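Local coordinates for protein L-lysine 6-monooxygenase involved in desferrioxamine biosynthesis (Erwinia amylovora CFBP1430, PDB 5O8P) that probably catalyses the FAD- and NADPH-dependent N-hydroxylation of cadaverine, a step in building the siderophore desferrioxamine, at residues W164-A167 with C168-P171; S200-S203 with A204-Y208. All coordinates share one frame; numbering follows the deposited sequence.

Contact 1. Residues W164-A167 with C168-P171; sequences WSPA and CSQP
S169 turns back on P166 and grips its carbonyl oxygen twice. The hydroxyl OG of S169 donates to O of P166 over 2.7 Å, reaching it in the carbonyl plane, on a lone pair. The backbone N of S169 donates to this same O of P166 at 3.0 Å, but from above the plane, 51° out of it, so the two donors approach the acceptor from different directions. The backbone bond closes a type I beta turn with A167 and C168 at its corners, the first turn of a short 3-10 segment. One residue further on, N of Q170 makes only a weak bond to O of A167, at 3.5 Å.

The hydroxyl of S169 can take part because OG is set between its own backbone N and carbonyl carbon (chi1 74°), on the side facing the preceding residues. There OG also lies against aliphatic atoms, CB of S165 at 3.2 Å and CD of the P166 ring at 3.9 Å. The side chain of S169 is buried, and the bond to P166 gives its polar end a partner inside the turn. Contact between CB of P166 and SG of C168 is loose, at 4.3 Å, and the bent side chain of Q170 leads away from the turn.

Further out, M338 of strand 335-338 touches S165, P166 and S169, while F176 packs on both serines. L305 of strand 303-311, an NADP(+)-binding residue, meets P166 and C168; from the same strand D307 touches C168 and M308 touches S169. W164 secures the start of the segment through its carbonyl oxygen, bonded to OG1 of T340, and through backbone pairing with G341. The turn is part of the surface loop that leads from strand 162-163 to strand 177-178, its inner side resting on strands 303-311 and 335-338.

Contact 2. Residues S200-S203 with A204-Y208; sequences SGQS and AAEIY
N of I207 donates a hydrogen bond to O of S203, one turn back, at 3.0 Å. CG1 of I207 packs beside that same oxygen. A204, one residue on from S203, carries a small CB that sits 3.5 Å from O of G201, the N-cap residue, whose oxygen accepts from N of A205 at 3.1 Å.

Q202 adds a side-chain bond to this first helical turn: NE2 of Q202 donates to OE2 of E206 at 2.9 Å, nearly straight at 166°. A bend at chi2 (65°) curls the Q202 chain back over the helix, so that CG also touches OE2 of E206. Amide and carboxylate planes stand perpendicular; the acceptor lies in the amide plane, whereas NE2 comes from above the carboxylate.

G201 and A204 fit a Rossmann-type GxGxxA pattern, consistent with the NADP(+)-binding roles of S200 and S203; S203 also touches FAD. The stronger polar partners lie outside: OE1 of Q202 accepts from N of N275, and OE1 of E206 forms a salt bridge with R100. The carboxylate is therefore probably ionised, and it links the nucleotide-binding helix to R100, itself an NADP(+)-binding residue.

In the fold
Both contacts are local, one a turn and the other a helix start, and both pack beside the five-stranded parallel sheet; their centres lie 19 Å apart and they do not touch. Contact 1 is a surface loop ahead of the edge strand 177-178, held by a hydroxyl, one ordinary and one weak backbone bond, over a largely apolar underside. Contact 2, partly buried, starts the helix of the beta-alpha-beta unit 194-198, 202-213, 221-225, where regular helical bonds are joined by an amide-carboxylate pair whose acid reaches outside the contact to R100. Contact 2 supplies NADP(+)-binding residues itself, whereas contact 1 holds none and borders L305.

Contact 1. Residues W164-A167 with C168-P171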
loop_
_atom_site.group_PDB
_atom_site.type_symbol
_atom_site.label_atom_id
_atom_site.label_comp_id
_atom_site.label_asym_id
_atom_site.label_seq_id
_atom_site.Cartn_x
_atom_site.Cartn_y
_atom_site.Cartn_z
ATOM N N TRP B 164 -21.335 -26.293 10.810
ATOM C CA TRP B 164 -20.775 -27.619 11.024
ATOM C C TRP B 164 -19.722 -27.596 12.117
ATOM O O TRP B 164 -18.859 -26.715 12.122
ATOM C CB TRP B 164 -20.130 -28.120 9.744
ATOM C CG TRP B 164 -19.534 -29.491 9.857
ATOM C CD1 TRP B 164 -20.167 -30.680 9.659
ATOM C CD2 TRP B 164 -18.182 -29.807 10.197
ATOM N NE1 TRP B 164 -19.294 -31.718 9.844
ATOM C CE2 TRP B 164 -18.066 -31.214 10.180
ATOM C CE3 TRP B 164 -17.056 -29.038 10.526
ATOM C CZ2 TRP B 164 -16.868 -31.874 10.474
ATOM C CZ3 TRP B 164 -15.858 -29.694 10.809
ATOM C CH2 TRP B 164 -15.777 -31.102 10.780
ATOM N N SER B 165 -19.798 -28.580 13.019
ATOM C CA SER B 165 -18.786 -28.821 14.047
ATOM C C SER B 165 -18.349 -30.283 13.968
ATOM O O SER B 165 -19.135 -31.120 13.523
ATOM C CB SER B 165 -19.354 -28.524 15.430
ATOM O OG SER B 165 -19.909 -27.222 15.476
ATOM N N PRO B 166 -17.107 -30.606 14.407
ATOM C CA PRO B 166 -16.623 -31.993 14.342
ATOM C C PRO B 166 -17.542 -32.986 15.039
ATOM O O PRO B 166 -18.210 -32.621 16.007
ATOM C CB PRO B 166 -15.263 -31.926 15.056
ATOM C CG PRO B 166 -14.824 -30.517 14.902
ATOM C CD PRO B 166 -16.083 -29.714 14.983
ATOM N N ALA B 167 -17.567 -34.224 14.552
ATOM C CA ALA B 167 -18.474 -35.260 15.077
ATOM C C ALA B 167 -18.354 -35.468 16.593
ATOM O O ALA B 167 -19.364 -35.653 17.275
ATOM C CB ALA B 167 -18.252 -36.579 14.348
ATOM N N CYS B 168 -17.125 -35.409 17.110
ATOM C CA CYS B 168 -16.865 -35.606 18.541
ATOM C C CYS B 168 -17.366 -34.470 19.459
ATOM O O CYS B 168 -17.454 -34.660 20.667
ATOM C CB CYS B 168 -15.363 -35.821 18.764
ATOM S SG CYS B 168 -14.365 -34.347 18.452
ATOM N N SER B 169 -17.681 -33.303 18.895
ATOM C CA SER B 169 -18.191 -32.162 19.666
ATOM C C SER B 169 -19.710 -32.172 19.955
ATOM O O SER B 169 -20.170 -31.401 20.804
ATOM C CB SER B 169 -17.793 -30.846 18.970
ATOM O OG SER B 169 -18.564 -30.598 17.797
ATOM N N GLN B 170 -20.478 -33.043 19.292
ATOM C CA GLN B 170 -21.961 -33.014 19.385
ATOM C C GLN B 170 -22.507 -33.054 20.817
ATOM O O GLN B 170 -23.497 -32.379 21.108
ATOM C CB GLN B 170 -22.602 -34.131 18.520
ATOM C CG GLN B 170 -24.137 -34.254 18.571
ATOM C CD GLN B 170 -24.662 -35.150 19.705
ATOM O OE1 GLN B 170 -24.423 -36.360 19.738
ATOM N NE2 GLN B 170 -25.389 -34.549 20.634
ATOM N N PRO B 171 -21.870 -33.831 21.713
ATOM C CA PRO B 171 -22.358 -33.823 23.096
ATOM C C PRO B 171 -22.138 -32.525 23.901
ATOM O O PRO B 171 -22.611 -32.444 25.026
ATOM C CB PRO B 171 -21.585 -34.983 23.745
ATOM C CG PRO B 171 -21.150 -35.844 22.611
ATOM C CD PRO B 171 -20.863 -34.888 21.503
#

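Contact 2. Residues S200-S203 with A204-Y208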
loop_
_atom_site.group_PDB
_atom_site.type_symbol
_atom_site.label_atom_id
_atom_site.label_comp_id
_atom_site.label_asym_id
_atom_site.label_seq_id
_atom_site.Cartn_x
_atom_site.Cartn_y
_atom_site.Cartn_z
ATOM N N SER B 200 -9.289 -22.848 10.942
ATOM C CA SER B 200 -8.244 -22.176 10.148
ATOM C C SER B 200 -8.708 -20.939 9.323
ATOM O O SER B 200 -7.881 -20.175 8.859
ATOM C CB SER B 200 -7.645 -23.196 9.166
ATOM O OG SER B 200 -8.490 -23.410 8.032
ATOM N N GLY B 201 -10.007 -20.774 9.104
ATOM C CA GLY B 201 -10.503 -19.854 8.110
ATOM C C GLY B 201 -10.588 -18.382 8.447
ATOM O O GLY B 201 -10.087 -17.951 9.467
ATOM N N GLN B 202 -11.258 -17.628 7.578
ATOM C CA GLN B 202 -11.437 -16.190 7.740
ATOM C C GLN B 202 -12.210 -15.881 9.009
ATOM O O GLN B 202 -11.896 -14.908 9.695
ATOM C CB GLN B 202 -12.162 -15.594 6.527
ATOM C CG GLN B 202 -12.422 -14.090 6.553
ATOM C CD GLN B 202 -11.161 -13.253 6.516
ATOM O OE1 GLN B 202 -10.105 -13.717 6.107
ATOM N NE2 GLN B 202 -11.265 -12.006 6.939
ATOM N N SER B 203 -13.222 -16.697 9.330
ATOM C CA SER B 203 -14.045 -16.462 10.535
ATOM C C SER B 203 -13.217 -16.613 11.803
ATOM O O SER B 203 -13.255 -15.736 12.666
ATOM C CB SER B 203 -15.255 -17.394 10.570
ATOM O OG SER B 203 -16.223 -16.940 9.644
ATOM N N ALA B 204 -12.470 -17.711 11.882
ATOM C CA ALA B 204 -11.542 -17.960 12.978
ATOM C C ALA B 204 -10.618 -16.770 13.197
ATOM O O ALA B 204 -10.471 -16.275 14.315
ATOM C CB ALA B 204 -10.707 -19.212 12.698
ATOM N N ALA B 205 -10.009 -16.304 12.114
ATOM C CA ALA B 205 -9.050 -15.214 12.202
ATOM C C ALA B 205 -9.702 -13.922 12.664
ATOM O O ALA B 205 -9.144 -13.225 13.509
ATOM C CB ALA B 205 -8.346 -15.010 10.875
ATOM N N GLU B 206 -10.871 -13.601 12.117
ATOM C CA GLU B 206 -11.590 -12.381 12.509
ATOM C C GLU B 206 -11.943 -12.386 13.980
ATOM O O GLU B 206 -11.808 -11.360 14.644
ATOM C CB GLU B 206 -12.864 -12.221 11.702
ATOM C CG GLU B 206 -12.598 -11.744 10.298
ATOM C CD GLU B 206 -13.818 -11.753 9.405
ATOM O OE1 GLU B 206 -14.893 -12.231 9.833
ATOM O OE2 GLU B 206 -13.697 -11.270 8.251
ATOM N N ILE B 207 -12.385 -13.546 14.464
ATOM C CA ILE B 207 -12.688 -13.749 15.868
ATOM C C ILE B 207 -11.424 -13.631 16.693
ATOM O O ILE B 207 -11.418 -12.902 17.672
ATOM C CB ILE B 207 -13.373 -15.119 16.118
ATOM C CG1 ILE B 207 -14.805 -15.060 15.618
ATOM C CG2 ILE B 207 -13.346 -15.518 17.592
ATOM C CD1 ILE B 207 -15.517 -16.394 15.588
ATOM N N TYR B 208 -10.365 -14.341 16.299
ATOM C CA TYR B 208 -9.096 -14.281 17.029
ATOM C C TYR B 208 -8.589 -12.847 17.169
ATOM O O TYR B 208 -8.181 -12.432 18.245
ATOM C CB TYR B 208 -8.020 -15.158 16.387
ATOM C CG TYR B 208 -6.840 -15.351 17.303
ATOM C CD1 TYR B 208 -5.765 -14.467 17.277
ATOM C CD2 TYR B 208 -6.819 -16.397 18.223
ATOM C CE1 TYR B 208 -4.680 -14.637 18.116
ATOM C CE2 TYR B 208 -5.747 -16.573 19.085
ATOM C CZ TYR B 208 -4.674 -15.698 19.031
ATOM O OH TYR B 208 -3.610 -15.889 19.890
#